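Local coordinates for protein putative rubredoxin reductase (Rhodopseudomonas palustris, PDB 3FG2) that probably catalyses electron transfer from NADH to ferredoxin through its bound FAD, serving the cytochrome P450 system CYP199A2, at residues A[4-9]-A[27-32]; A[75-80]-A[90-95]; A[102-107]-A[268-273]. All blocks are in the same frame, centred on the assembly; numbering follows the deposited sequence.

Three contacts follow one another along the chain, none nested in or crossing another, and together they build the FAD-binding part of the fold. From the N terminus, contact 1 closes the short excursion through helix 11-22 and pairs the first two strands of the parallel sheet. Contact 2 closes a beta hairpin just beyond the edge strand 72-75 of that sheet. Contact 3 spans by far the longest excursion, about 160 residues that include the whole of a second parallel sheet, and brings the chain back to the first sheet as strand 270-272. Strands 4-7 and 101-104 are neighbours, joining contacts 1 and 3, while the Met-79 side chain reaches from the hairpin to both.

Contact 1: A[4-9]-A[27-32]; sequences VLIAGA and GRIALI. With FAD (flavin-adenine dinucleotide), chain B.
Strands 4-7 and 29-32 pair in parallel at the heart of a Rossmann-type sheet, as the two strands of a beta-alpha-beta crossover whose helix is 11-22. The ladder runs from Val-4 N, bonded to Arg-28 O, to Gly-8 N, which meets Ile-32 O in the carbonyl plane at 3.0 Å. Between them the bond from Ile-6 N to Ala-30 O is nearly straight, with 173° at the hydrogen. Side chains alternate between two covered faces. Val-4, Ile-6, Ile-29 and Leu-31 lie on the face packed against helix 11-22, where Leu-20 meets Val-4, and Val-16 and Ala-17 meet Ile-6. Ile-6 does most of the work there: with CG1 anti to its carbonyl carbon (chi1 -51°), its chain runs back to place CD1 3.9 Å from Ile-29 CG2, while the CG2 branch, on the other flank, lies 3.8 Å from Leu-31 CD2. On the reverse face Leu-5 CD1 presses on Ala-30 CB at 3.3 Å, a tighter approach than two methyl carbons usually make. Leu-89 closes over Leu-5 and Ile-32 on this side. The strand end is also a cofactor site, and it illustrates how the C-terminal ends of the strands become a binding surface. Gly-8 fits the first glycine of a GxGxxG pattern, whose following helix supplies Ala-12 N to the FAD; its CA stands 3.3 Å from ribose atom O4B, and any CB would clash with that oxygen. Ile-32 CG2 lies 3.8 Å from adenine atom C2A. Beyond the last rung, Ala-9 turns its CB toward the neighbouring strand, where it wedges against both methyls of Leu-31, the nearer being CD2 at 3.4 Å.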
loop_
_atom_site.group_PDB
_atom_site.type_symbol
_atom_site.label_atom_id
_atom_site.label_comp_id
_atom_site.label_asym_id
_atom_site.label_seq_id
_atom_site.Cartn_x
_atom_site.Cartn_y
_atom_site.Cartn_z
ATOM N N VAL A 4 12.060 7.586 -22.310
ATOM C CA VAL A 4 11.215 7.767 -21.134
ATOM C C VAL A 4 11.914 7.045 -19.995
ATOM O O VAL A 4 12.106 5.827 -20.039
ATOM C CB VAL A 4 9.813 7.145 -21.315
ATOM C CG1 VAL A 4 9.064 7.174 -19.986
ATOM C CG2 VAL A 4 9.034 7.908 -22.368
ATOM N N LEU A 5 12.301 7.803 -18.978
ATOM C CA LEU A 5 12.995 7.229 -17.837
ATOM C C LEU A 5 12.053 7.019 -16.660
ATOM O O LEU A 5 11.381 7.955 -16.219
ATOM C CB LEU A 5 14.150 8.149 -17.426
ATOM C CG LEU A 5 15.576 7.619 -17.598
ATOM C CD1 LEU A 5 15.715 6.887 -18.924
ATOM C CD2 LEU A 5 16.553 8.785 -17.507
ATOM N N ILE A 6 12.006 5.787 -16.158
ATOM C CA ILE A 6 11.154 5.461 -15.022
ATOM C C ILE A 6 12.025 5.203 -13.803
ATOM O O ILE A 6 12.865 4.296 -13.812
ATOM C CB ILE A 6 10.324 4.200 -15.271
ATOM C CG1 ILE A 6 9.599 4.303 -16.611
ATOM C CG2 ILE A 6 9.326 4.022 -14.139
ATOM C CD1 ILE A 6 8.982 2.996 -17.056
ATOM N N ALA A 7 11.815 6.008 -12.762
ATOM C CA ALA A 7 12.565 5.899 -11.508
ATOM C C ALA A 7 11.736 5.145 -10.482
ATOM O O ALA A 7 10.809 5.702 -9.898
ATOM C CB ALA A 7 12.892 7.281 -10.983
ATOM N N GLY A 8 12.086 3.885 -10.254
ATOM C CA GLY A 8 11.339 3.067 -9.314
ATOM C C GLY A 8 10.691 1.951 -10.108
ATOM O O GLY A 8 9.923 2.220 -11.033
ATOM N N ALA A 9 11.003 0.704 -9.765
ATOM C CA ALA A 9 10.458 -0.443 -10.485
ATOM C C ALA A 9 9.568 -1.343 -9.631
ATOM O O ALA A 9 9.753 -2.562 -9.600
ATOM C CB ALA A 9 11.593 -1.263 -11.092
ATOM N N GLY A 27 9.627 5.430 -28.535
ATOM C CA GLY A 27 10.854 5.772 -27.835
ATOM C C GLY A 27 11.465 4.691 -26.966
ATOM O O GLY A 27 10.938 3.577 -26.853
ATOM N N ARG A 28 12.592 5.038 -26.350
ATOM C CA ARG A 28 13.334 4.142 -25.464
ATOM C C ARG A 28 12.698 4.160 -24.076
ATOM O O ARG A 28 12.139 5.173 -23.657
ATOM C CB ARG A 28 14.787 4.615 -25.369
ATOM C CG ARG A 28 15.676 3.820 -24.432
ATOM C CD ARG A 28 16.958 4.595 -24.146
ATOM N NE ARG A 28 17.918 3.833 -23.349
ATOM C CZ ARG A 28 19.018 4.352 -22.808
ATOM N NH1 ARG A 28 19.301 5.637 -22.973
ATOM N NH2 ARG A 28 19.840 3.585 -22.109
ATOM N N ILE A 29 12.787 3.041 -23.366
ATOM C CA ILE A 29 12.215 2.944 -22.022
ATOM C C ILE A 29 13.191 2.312 -21.035
ATOM O O ILE A 29 13.475 1.113 -21.103
ATOM C CB ILE A 29 10.914 2.109 -22.018
ATOM C CG1 ILE A 29 9.884 2.746 -22.957
ATOM C CG2 ILE A 29 10.365 2.016 -20.596
ATOM C CD1 ILE A 29 8.580 1.975 -23.061
ATOM N N ALA A 30 13.691 3.130 -20.113
ATOM C CA ALA A 30 14.639 2.668 -19.103
ATOM C C ALA A 30 13.974 2.618 -17.732
ATOM O O ALA A 30 13.423 3.613 -17.259
ATOM C CB ALA A 30 15.853 3.594 -19.068
ATOM N N LEU A 31 14.036 1.455 -17.096
ATOM C CA LEU A 31 13.421 1.260 -15.788
ATOM C C LEU A 31 14.489 1.144 -14.703
ATOM O O LEU A 31 15.107 0.097 -14.552
ATOM C CB LEU A 31 12.580 -0.021 -15.803
ATOM C CG LEU A 31 11.216 -0.063 -15.106
ATOM C CD1 LEU A 31 10.859 -1.524 -14.826
ATOM C CD2 LEU A 31 11.247 0.729 -13.807
ATOM N N ILE A 32 14.697 2.214 -13.946
ATOM C CA ILE A 32 15.697 2.214 -12.876
ATOM C C ILE A 32 15.191 1.443 -11.657
ATOM O O ILE A 32 14.223 1.849 -11.012
ATOM C CB ILE A 32 16.033 3.652 -12.467
ATOM C CG1 ILE A 32 16.476 4.426 -13.709
ATOM C CG2 ILE A 32 17.121 3.657 -11.394
ATOM C CD1 ILE A 32 16.375 5.925 -13.573
HETATM P PA FAD B . 6.456 0.439 -4.676
HETATM O O1A FAD B . 6.855 0.637 -3.259
HETATM O O2A FAD B . 5.956 -0.744 -5.105
HETATM O O5B FAD B . 7.838 0.514 -5.348
HETATM C C5B FAD B . 8.762 1.641 -5.223
HETATM C C4B FAD B . 10.088 1.109 -5.809
HETATM O O4B FAD B . 10.920 2.287 -6.135
HETATM C C3B FAD B . 10.942 0.251 -4.857
HETATM O O3B FAD B . 11.446 -0.939 -5.377
HETATM C C2B FAD B . 11.946 1.250 -4.356
HETATM O O2B FAD B . 13.083 0.668 -3.798
HETATM C C1B FAD B . 12.260 1.988 -5.623
HETATM N N9A FAD B . 12.869 3.315 -5.498
HETATM C C8A FAD B . 12.612 4.256 -4.535
HETATM N N7A FAD B . 13.332 5.361 -4.686
HETATM C C5A FAD B . 14.095 5.140 -5.795
HETATM C C6A FAD B . 15.103 5.978 -6.483
HETATM N N6A FAD B . 15.455 7.182 -6.096
HETATM N N1A FAD B . 15.674 5.398 -7.598
HETATM C C2A FAD B . 15.334 4.141 -8.040
HETATM N N3A FAD B . 14.427 3.313 -7.470
HETATM C C4A FAD B . 13.832 3.857 -6.346
HETATM N N1 FAD B . -2.029 -2.814 -1.741
HETATM C C2 FAD B . -3.185 -3.398 -2.054
HETATM O O2 FAD B . -3.984 -2.857 -2.758
HETATM N N3 FAD B . -3.534 -4.702 -1.572
HETATM C C4 FAD B . -2.679 -5.424 -0.758
HETATM O O4 FAD B . -3.007 -6.532 -0.372
HETATM C C4X FAD B . -1.407 -4.797 -0.411
HETATM N N5 FAD B . -0.525 -5.459 0.376
HETATM C C5X FAD B . 0.675 -4.841 0.679
HETATM C C6 FAD B . 1.595 -5.558 1.496
HETATM C C7 FAD B . 2.820 -5.027 1.845
HETATM C C7M FAD B . 3.764 -5.832 2.717
HETATM C C8 FAD B . 3.197 -3.691 1.371
HETATM C C8M FAD B . 4.523 -3.048 1.711
HETATM C C9 FAD B . 2.292 -2.969 0.565
HETATM C C9A FAD B . 1.040 -3.531 0.213
HETATM N N10 FAD B . 0.064 -2.850 -0.628
HETATM C C10 FAD B . -1.123 -3.449 -0.943
HETATM C "C1'" FAD B . 0.424 -1.499 -1.127
HETATM C "C2'" FAD B . 1.118 -1.602 -2.519
HETATM O "O2'" FAD B . 2.224 -2.467 -2.398
HETATM C "C3'" FAD B . 1.544 -0.207 -2.930
HETATM O "O3'" FAD B . 0.396 0.623 -3.064
HETATM C "C4'" FAD B . 2.287 -0.264 -4.254
HETATM O "O4'" FAD B . 3.460 -1.113 -4.143
HETATM C "C5'" FAD B . 2.704 1.137 -4.630
HETATM O "O5'" FAD B . 3.508 1.032 -5.984
HETATM P P FAD B . 4.654 1.970 -6.235
HETATM O O1P FAD B . 5.112 1.538 -7.657
HETATM O O2P FAD B . 4.330 3.320 -6.104
HETATM O O3P FAD B . 5.734 1.723 -5.275
#

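Contact 2: A[75-80]-A[90-95]; sequences ISDRMV and LLASGT. With FAD (flavin-adenine dinucleotide), chain B.
A beta hairpin, strands 79-83 and 88-91, begins here at the adenine end of the FAD pocket. Met-79 and Leu-91 form an antiparallel non-hydrogen-bonded pair, and the next rung runs from Val-80 N to Leu-90 O at 3.0 Å, almost straight. Where the strands part, the carboxylate of Asp-77 takes over as the bridging group. Its OD2 accepts Ser-93 N through the syn lone pair at 3.2 Å and Arg-78 N at 3.1 Å from above the carboxylate plane, two donors that fix the rotation of the group. Beside it, Leu-91 crosses the Asp-77 side chain, its CD1 3.7 Å from Asp-77 CB. Val-80 CG1 meets Ala-92 CB on the outer side.

The cofactor is read by backbone and side chain together. Arg-78, with CG anti to its backbone N (chi1 173°) and extended onward to NE, carries its guanidinium roughly parallel over the adenine, N6A lying 4.0 Å above its plane; Asp-34 holds NH1 in a salt bridge. At the adenine edge, Met-79 N donates to N1A and N6A donates to Met-79 O, each at 3.1 Å.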
loop_
_atom_site.group_PDB
_atom_site.type_symbol
_atom_site.label_atom_id
_atom_site.label_comp_id
_atom_site.label_asym_id
_atom_site.label_seq_id
_atom_site.Cartn_x
_atom_site.Cartn_y
_atom_site.Cartn_z
ATOM N N ILE A 75 17.580 -1.250 -15.642
ATOM C CA ILE A 75 18.850 -0.811 -15.071
ATOM C C ILE A 75 18.948 -0.998 -13.559
ATOM O O ILE A 75 18.213 -0.370 -12.792
ATOM C CB ILE A 75 19.104 0.680 -15.366
ATOM C CG1 ILE A 75 19.015 0.941 -16.869
ATOM C CG2 ILE A 75 20.471 1.087 -14.832
ATOM C CD1 ILE A 75 19.148 2.399 -17.230
ATOM N N SER A 76 19.876 -1.847 -13.132
ATOM C CA SER A 76 20.077 -2.102 -11.713
ATOM C C SER A 76 20.857 -0.952 -11.074
ATOM O O SER A 76 22.066 -1.053 -10.868
ATOM C CB SER A 76 20.835 -3.414 -11.520
ATOM O OG SER A 76 20.940 -3.742 -10.147
ATOM N N ASP A 77 20.159 0.141 -10.767
ATOM C CA ASP A 77 20.787 1.308 -10.153
ATOM C C ASP A 77 19.777 2.109 -9.330
ATOM O O ASP A 77 18.695 1.615 -9.013
ATOM C CB ASP A 77 21.392 2.207 -11.231
ATOM C CG ASP A 77 22.685 2.862 -10.782
ATOM O OD1 ASP A 77 23.692 2.135 -10.655
ATOM O OD2 ASP A 77 22.694 4.089 -10.547
ATOM N N ARG A 78 20.132 3.348 -8.998
ATOM C CA ARG A 78 19.261 4.221 -8.212
ATOM C C ARG A 78 19.461 5.690 -8.599
ATOM O O ARG A 78 20.595 6.132 -8.766
ATOM C CB ARG A 78 19.573 4.043 -6.723
ATOM C CG ARG A 78 18.858 5.014 -5.804
ATOM C CD ARG A 78 19.431 4.957 -4.390
ATOM N NE ARG A 78 18.767 5.895 -3.482
ATOM C CZ ARG A 78 17.544 5.722 -2.983
ATOM N NH1 ARG A 78 16.841 4.638 -3.294
ATOM N NH2 ARG A 78 17.019 6.640 -2.180
ATOM N N MET A 79 18.375 6.447 -8.752
ATOM C CA MET A 79 18.527 7.860 -9.088
ATOM C C MET A 79 18.807 8.605 -7.790
ATOM O O MET A 79 18.251 8.267 -6.744
ATOM C CB MET A 79 17.272 8.439 -9.771
ATOM C CG MET A 79 16.098 8.795 -8.858
ATOM S SD MET A 79 15.266 10.370 -9.325
ATOM C CE MET A 79 14.360 9.900 -10.668
ATOM N N VAL A 80 19.683 9.601 -7.859
ATOM C CA VAL A 80 20.045 10.382 -6.685
ATOM C C VAL A 80 19.830 11.875 -6.903
ATOM O O VAL A 80 19.703 12.636 -5.945
ATOM C CB VAL A 80 21.519 10.159 -6.316
ATOM C CG1 VAL A 80 21.739 8.711 -5.910
ATOM C CG2 VAL A 80 22.406 10.505 -7.501
ATOM N N LEU A 90 20.559 11.777 -12.968
ATOM C CA LEU A 90 21.831 11.449 -12.337
ATOM C C LEU A 90 21.694 10.229 -11.424
ATOM O O LEU A 90 21.074 10.309 -10.366
ATOM C CB LEU A 90 22.298 12.665 -11.534
ATOM C CG LEU A 90 23.771 12.852 -11.166
ATOM C CD1 LEU A 90 23.960 14.280 -10.665
ATOM C CD2 LEU A 90 24.209 11.837 -10.113
ATOM N N LEU A 91 22.270 9.103 -11.832
ATOM C CA LEU A 91 22.199 7.884 -11.030
ATOM C C LEU A 91 23.256 7.900 -9.934
ATOM O O LEU A 91 24.069 8.823 -9.855
ATOM C CB LEU A 91 22.411 6.641 -11.902
ATOM C CG LEU A 91 21.478 6.350 -13.078
ATOM C CD1 LEU A 91 21.805 4.963 -13.623
ATOM C CD2 LEU A 91 20.030 6.413 -12.633
ATOM N N ALA A 92 23.249 6.866 -9.095
ATOM C CA ALA A 92 24.204 6.756 -7.998
ATOM C C ALA A 92 25.499 6.090 -8.453
ATOM O O ALA A 92 26.551 6.290 -7.849
ATOM C CB ALA A 92 23.588 5.966 -6.854
ATOM N N SER A 93 25.419 5.295 -9.513
ATOM C CA SER A 93 26.592 4.611 -10.043
ATOM C C SER A 93 27.541 5.631 -10.655
ATOM O O SER A 93 28.650 5.291 -11.073
ATOM C CB SER A 93 26.179 3.607 -11.120
ATOM O OG SER A 93 25.521 4.262 -12.193
ATOM N N GLY A 94 27.095 6.883 -10.703
ATOM C CA GLY A 94 27.905 7.939 -11.277
ATOM C C GLY A 94 27.444 8.223 -12.694
ATOM O O GLY A 94 27.662 9.311 -13.230
ATOM N N THR A 95 26.802 7.229 -13.301
ATOM C CA THR A 95 26.295 7.357 -14.660
ATOM C C THR A 95 25.231 8.453 -14.705
ATOM O O THR A 95 24.763 8.923 -13.665
ATOM C CB THR A 95 25.675 6.026 -15.145
ATOM O OG1 THR A 95 26.594 4.949 -14.909
ATOM C CG2 THR A 95 25.369 6.093 -16.635
HETATM P PA FAD B . 6.456 0.439 -4.676
HETATM O O1A FAD B . 6.855 0.637 -3.259
HETATM O O2A FAD B . 5.956 -0.744 -5.105
HETATM O O5B FAD B . 7.838 0.514 -5.348
HETATM C C5B FAD B . 8.762 1.641 -5.223
HETATM C C4B FAD B . 10.088 1.109 -5.809
HETATM O O4B FAD B . 10.920 2.287 -6.135
HETATM C C3B FAD B . 10.942 0.251 -4.857
HETATM O O3B FAD B . 11.446 -0.939 -5.377
HETATM C C2B FAD B . 11.946 1.250 -4.356
HETATM O O2B FAD B . 13.083 0.668 -3.798
HETATM C C1B FAD B . 12.260 1.988 -5.623
HETATM N N9A FAD B . 12.869 3.315 -5.498
HETATM C C8A FAD B . 12.612 4.256 -4.535
HETATM N N7A FAD B . 13.332 5.361 -4.686
HETATM C C5A FAD B . 14.095 5.140 -5.795
HETATM C C6A FAD B . 15.103 5.978 -6.483
HETATM N N6A FAD B . 15.455 7.182 -6.096
HETATM N N1A FAD B . 15.674 5.398 -7.598
HETATM C C2A FAD B . 15.334 4.141 -8.040
HETATM N N3A FAD B . 14.427 3.313 -7.470
HETATM C C4A FAD B . 13.832 3.857 -6.346
HETATM N N1 FAD B . -2.029 -2.814 -1.741
HETATM C C2 FAD B . -3.185 -3.398 -2.054
HETATM O O2 FAD B . -3.984 -2.857 -2.758
HETATM N N3 FAD B . -3.534 -4.702 -1.572
HETATM C C4 FAD B . -2.679 -5.424 -0.758
HETATM O O4 FAD B . -3.007 -6.532 -0.372
HETATM C C4X FAD B . -1.407 -4.797 -0.411
HETATM N N5 FAD B . -0.525 -5.459 0.376
HETATM C C5X FAD B . 0.675 -4.841 0.679
HETATM C C6 FAD B . 1.595 -5.558 1.496
HETATM C C7 FAD B . 2.820 -5.027 1.845
HETATM C C7M FAD B . 3.764 -5.832 2.717
HETATM C C8 FAD B . 3.197 -3.691 1.371
HETATM C C8M FAD B . 4.523 -3.048 1.711
HETATM C C9 FAD B . 2.292 -2.969 0.565
HETATM C C9A FAD B . 1.040 -3.531 0.213
HETATM N N10 FAD B . 0.064 -2.850 -0.628
HETATM C C10 FAD B . -1.123 -3.449 -0.943
HETATM C "C1'" FAD B . 0.424 -1.499 -1.127
HETATM C "C2'" FAD B . 1.118 -1.602 -2.519
HETATM O "O2'" FAD B . 2.224 -2.467 -2.398
HETATM C "C3'" FAD B . 1.544 -0.207 -2.930
HETATM O "O3'" FAD B . 0.396 0.623 -3.064
HETATM C "C4'" FAD B . 2.287 -0.264 -4.254
HETATM O "O4'" FAD B . 3.460 -1.113 -4.143
HETATM C "C5'" FAD B . 2.704 1.137 -4.630
HETATM O "O5'" FAD B . 3.508 1.032 -5.984
HETATM P P FAD B . 4.654 1.970 -6.235
HETATM O O1P FAD B . 5.112 1.538 -7.657
HETATM O O2P FAD B . 4.330 3.320 -6.104
HETATM O O3P FAD B . 5.734 1.723 -5.275
#

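Contact 3: A[102-107]-A[268-273]; sequences LVLATG and PHISAI. With FAD (flavin-adenine dinucleotide), chain B.
The imidazole of His-269, whose backbone carbonyl faces Leu-102 N, has Pro-268 CG above one face, offset toward the rim. The second flat group is the FAD adenine: on the face opposite Arg-78, the Thr-106 methyl CG2 lies above the N7A rim, 3.6 Å from that atom. Between these two rings, strands 101-104 and 270-272 pair in parallel at the margin of the Rossmann-type sheet, a contact that returns the chain to the FAD domain after a long excursion. Ser-271 N bonds to Leu-102 O, and Ile-273 N to Leu-104 O at 2.8 Å, both donors nearly in line with the carbonyl. Side chains on both faces back the pairing; on one, Ile-270 lies alongside Leu-102, its CG1 3.8 Å from Leu-102 CB and its CD1 3.9 Å from Leu-102 CD2. With CG1 beside the backbone N (chi1 -60°), the CG2 branch of Ile-270 is left anti to that N, on the side of Leu-104, 4.1 Å from its CD1. With an alanine here both branches go, and Leu-102 CD2 and Leu-104 CD1 would probably be left without a packing partner across the strands. On the other face the Ile-273 side chain crosses that of Val-103, CD1 against CG1, and its CG1 meets Ala-105 CB at 3.8 Å; helix 11-22 closes over Ile-273 and Ala-105 through Ala-12 and Val-16. Ser-271 OG turns to Arg-306. Past the ladder, one water takes the Gly-107 N-H and donates to both Ile-273 O and phosphate oxygen O2P. Three polar groups are thus satisfied at once, and the strand ends, where a side chain on Gly-107 would clash with O3P, hold the pyrophosphate partly through water.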
loop_
_atom_site.group_PDB
_atom_site.type_symbol
_atom_site.label_atom_id
_atom_site.label_comp_id
_atom_site.label_asym_id
_atom_site.label_seq_id
_atom_site.Cartn_x
_atom_site.Cartn_y
_atom_site.Cartn_z
ATOM N N LEU A 102 10.376 12.076 -17.828
ATOM C CA LEU A 102 10.764 11.366 -16.609
ATOM C C LEU A 102 9.549 10.969 -15.773
ATOM O O LEU A 102 8.703 11.807 -15.450
ATOM C CB LEU A 102 11.697 12.246 -15.765
ATOM C CG LEU A 102 12.081 11.736 -14.372
ATOM C CD1 LEU A 102 12.761 10.384 -14.492
ATOM C CD2 LEU A 102 13.005 12.744 -13.687
ATOM N N VAL A 103 9.468 9.689 -15.429
ATOM C CA VAL A 103 8.366 9.180 -14.618
ATOM C C VAL A 103 8.872 8.788 -13.227
ATOM O O VAL A 103 9.713 7.897 -13.086
ATOM C CB VAL A 103 7.703 7.946 -15.282
ATOM C CG1 VAL A 103 6.711 7.302 -14.326
ATOM C CG2 VAL A 103 6.992 8.361 -16.560
ATOM N N LEU A 104 8.360 9.465 -12.203
ATOM C CA LEU A 104 8.748 9.180 -10.821
ATOM C C LEU A 104 7.765 8.199 -10.198
ATOM O O LEU A 104 6.573 8.490 -10.077
ATOM C CB LEU A 104 8.782 10.467 -9.993
ATOM C CG LEU A 104 9.797 11.501 -10.483
ATOM C CD1 LEU A 104 9.752 12.743 -9.605
ATOM C CD2 LEU A 104 11.193 10.871 -10.472
ATOM N N ALA A 105 8.278 7.029 -9.826
ATOM C CA ALA A 105 7.477 5.976 -9.213
ATOM C C ALA A 105 8.334 5.392 -8.097
ATOM O O ALA A 105 8.560 4.184 -8.027
ATOM C CB ALA A 105 7.146 4.908 -10.242
ATOM N N THR A 106 8.798 6.289 -7.231
ATOM C CA THR A 106 9.673 5.963 -6.114
ATOM C C THR A 106 8.969 5.391 -4.894
ATOM O O THR A 106 9.625 5.005 -3.926
ATOM C CB THR A 106 10.453 7.215 -5.676
ATOM O OG1 THR A 106 9.532 8.286 -5.427
ATOM C CG2 THR A 106 11.423 7.644 -6.766
ATOM N N GLY A 107 7.641 5.348 -4.937
ATOM C CA GLY A 107 6.887 4.812 -3.822
ATOM C C GLY A 107 7.154 5.529 -2.510
ATOM O O GLY A 107 7.431 6.733 -2.486
ATOM N N PRO A 268 6.759 19.964 -17.061
ATOM C CA PRO A 268 6.347 18.958 -18.039
ATOM C C PRO A 268 7.647 18.194 -18.283
ATOM O O PRO A 268 8.719 18.735 -18.031
ATOM C CB PRO A 268 5.898 19.803 -19.229
ATOM C CG PRO A 268 6.728 21.049 -19.097
ATOM C CD PRO A 268 6.668 21.322 -17.618
ATOM N N HIS A 269 7.555 16.955 -18.747
ATOM C CA HIS A 269 8.728 16.097 -18.969
ATOM C C HIS A 269 8.907 15.270 -17.702
ATOM O O HIS A 269 9.729 14.358 -17.669
ATOM C CB HIS A 269 10.032 16.879 -19.190
ATOM C CG HIS A 269 9.988 17.858 -20.322
ATOM N ND1 HIS A 269 11.012 18.748 -20.567
ATOM C CD2 HIS A 269 9.039 18.110 -21.256
ATOM C CE1 HIS A 269 10.696 19.507 -21.601
ATOM N NE2 HIS A 269 9.503 19.141 -22.037
ATOM N N ILE A 270 8.153 15.602 -16.655
ATOM C CA ILE A 270 8.248 14.866 -15.398
ATOM C C ILE A 270 6.899 14.557 -14.745
ATOM O O ILE A 270 6.160 15.463 -14.331
ATOM C CB ILE A 270 9.123 15.616 -14.368
ATOM C CG1 ILE A 270 10.538 15.796 -14.920
ATOM C CG2 ILE A 270 9.189 14.820 -13.064
ATOM C CD1 ILE A 270 11.527 16.389 -13.924
ATOM N N SER A 271 6.590 13.269 -14.647
ATOM C CA SER A 271 5.348 12.813 -14.024
ATOM C C SER A 271 5.648 12.031 -12.752
ATOM O O SER A 271 6.763 11.539 -12.559
ATOM C CB SER A 271 4.567 11.903 -14.977
ATOM O OG SER A 271 4.043 12.631 -16.066
ATOM N N ALA A 272 4.646 11.916 -11.888
ATOM C CA ALA A 272 4.784 11.154 -10.646
ATOM C C ALA A 272 3.562 10.252 -10.527
ATOM O O ALA A 272 2.435 10.705 -10.723
ATOM C CB ALA A 272 4.869 12.091 -9.450
ATOM N N ILE A 273 3.787 8.979 -10.216
ATOM C CA ILE A 273 2.699 8.017 -10.091
ATOM C C ILE A 273 2.902 7.064 -8.909
ATOM O O ILE A 273 4.034 6.829 -8.466
ATOM C CB ILE A 273 2.575 7.144 -11.361
ATOM C CG1 ILE A 273 3.900 6.418 -11.612
ATOM C CG2 ILE A 273 2.191 7.996 -12.558
ATOM C CD1 ILE A 273 3.851 5.439 -12.750
HETATM P PA FAD B . 6.456 0.439 -4.676
HETATM O O1A FAD B . 6.855 0.637 -3.259
HETATM O O2A FAD B . 5.956 -0.744 -5.105
HETATM O O5B FAD B . 7.838 0.514 -5.348
HETATM C C5B FAD B . 8.762 1.641 -5.223
HETATM C C4B FAD B . 10.088 1.109 -5.809
HETATM O O4B FAD B . 10.920 2.287 -6.135
HETATM C C3B FAD B . 10.942 0.251 -4.857
HETATM O O3B FAD B . 11.446 -0.939 -5.377
HETATM C C2B FAD B . 11.946 1.250 -4.356
HETATM O O2B FAD B . 13.083 0.668 -3.798
HETATM C C1B FAD B . 12.260 1.988 -5.623
HETATM N N9A FAD B . 12.869 3.315 -5.498
HETATM C C8A FAD B . 12.612 4.256 -4.535
HETATM N N7A FAD B . 13.332 5.361 -4.686
HETATM C C5A FAD B . 14.095 5.140 -5.795
HETATM C C6A FAD B . 15.103 5.978 -6.483
HETATM N N6A FAD B . 15.455 7.182 -6.096
HETATM N N1A FAD B . 15.674 5.398 -7.598
HETATM C C2A FAD B . 15.334 4.141 -8.040
HETATM N N3A FAD B . 14.427 3.313 -7.470
HETATM C C4A FAD B . 13.832 3.857 -6.346
HETATM N N1 FAD B . -2.029 -2.814 -1.741
HETATM C C2 FAD B . -3.185 -3.398 -2.054
HETATM O O2 FAD B . -3.984 -2.857 -2.758
HETATM N N3 FAD B . -3.534 -4.702 -1.572
HETATM C C4 FAD B . -2.679 -5.424 -0.758
HETATM O O4 FAD B . -3.007 -6.532 -0.372
HETATM C C4X FAD B . -1.407 -4.797 -0.411
HETATM N N5 FAD B . -0.525 -5.459 0.376
HETATM C C5X FAD B . 0.675 -4.841 0.679
HETATM C C6 FAD B . 1.595 -5.558 1.496
HETATM C C7 FAD B . 2.820 -5.027 1.845
HETATM C C7M FAD B . 3.764 -5.832 2.717
HETATM C C8 FAD B . 3.197 -3.691 1.371
HETATM C C8M FAD B . 4.523 -3.048 1.711
HETATM C C9 FAD B . 2.292 -2.969 0.565
HETATM C C9A FAD B . 1.040 -3.531 0.213
HETATM N N10 FAD B . 0.064 -2.850 -0.628
HETATM C C10 FAD B . -1.123 -3.449 -0.943
HETATM C "C1'" FAD B . 0.424 -1.499 -1.127
HETATM C "C2'" FAD B . 1.118 -1.602 -2.519
HETATM O "O2'" FAD B . 2.224 -2.467 -2.398
HETATM C "C3'" FAD B . 1.544 -0.207 -2.930
HETATM O "O3'" FAD B . 0.396 0.623 -3.064
HETATM C "C4'" FAD B . 2.287 -0.264 -4.254
HETATM O "O4'" FAD B . 3.460 -1.113 -4.143
HETATM C "C5'" FAD B . 2.704 1.137 -4.630
HETATM O "O5'" FAD B . 3.508 1.032 -5.984
HETATM P P FAD B . 4.654 1.970 -6.235
HETATM O O1P FAD B . 5.112 1.538 -7.657
HETATM O O2P FAD B . 4.330 3.320 -6.104
HETATM O O3P FAD B . 5.734 1.723 -5.275
HETATM O O HOH W 1 5.435 5.568 -6.350
#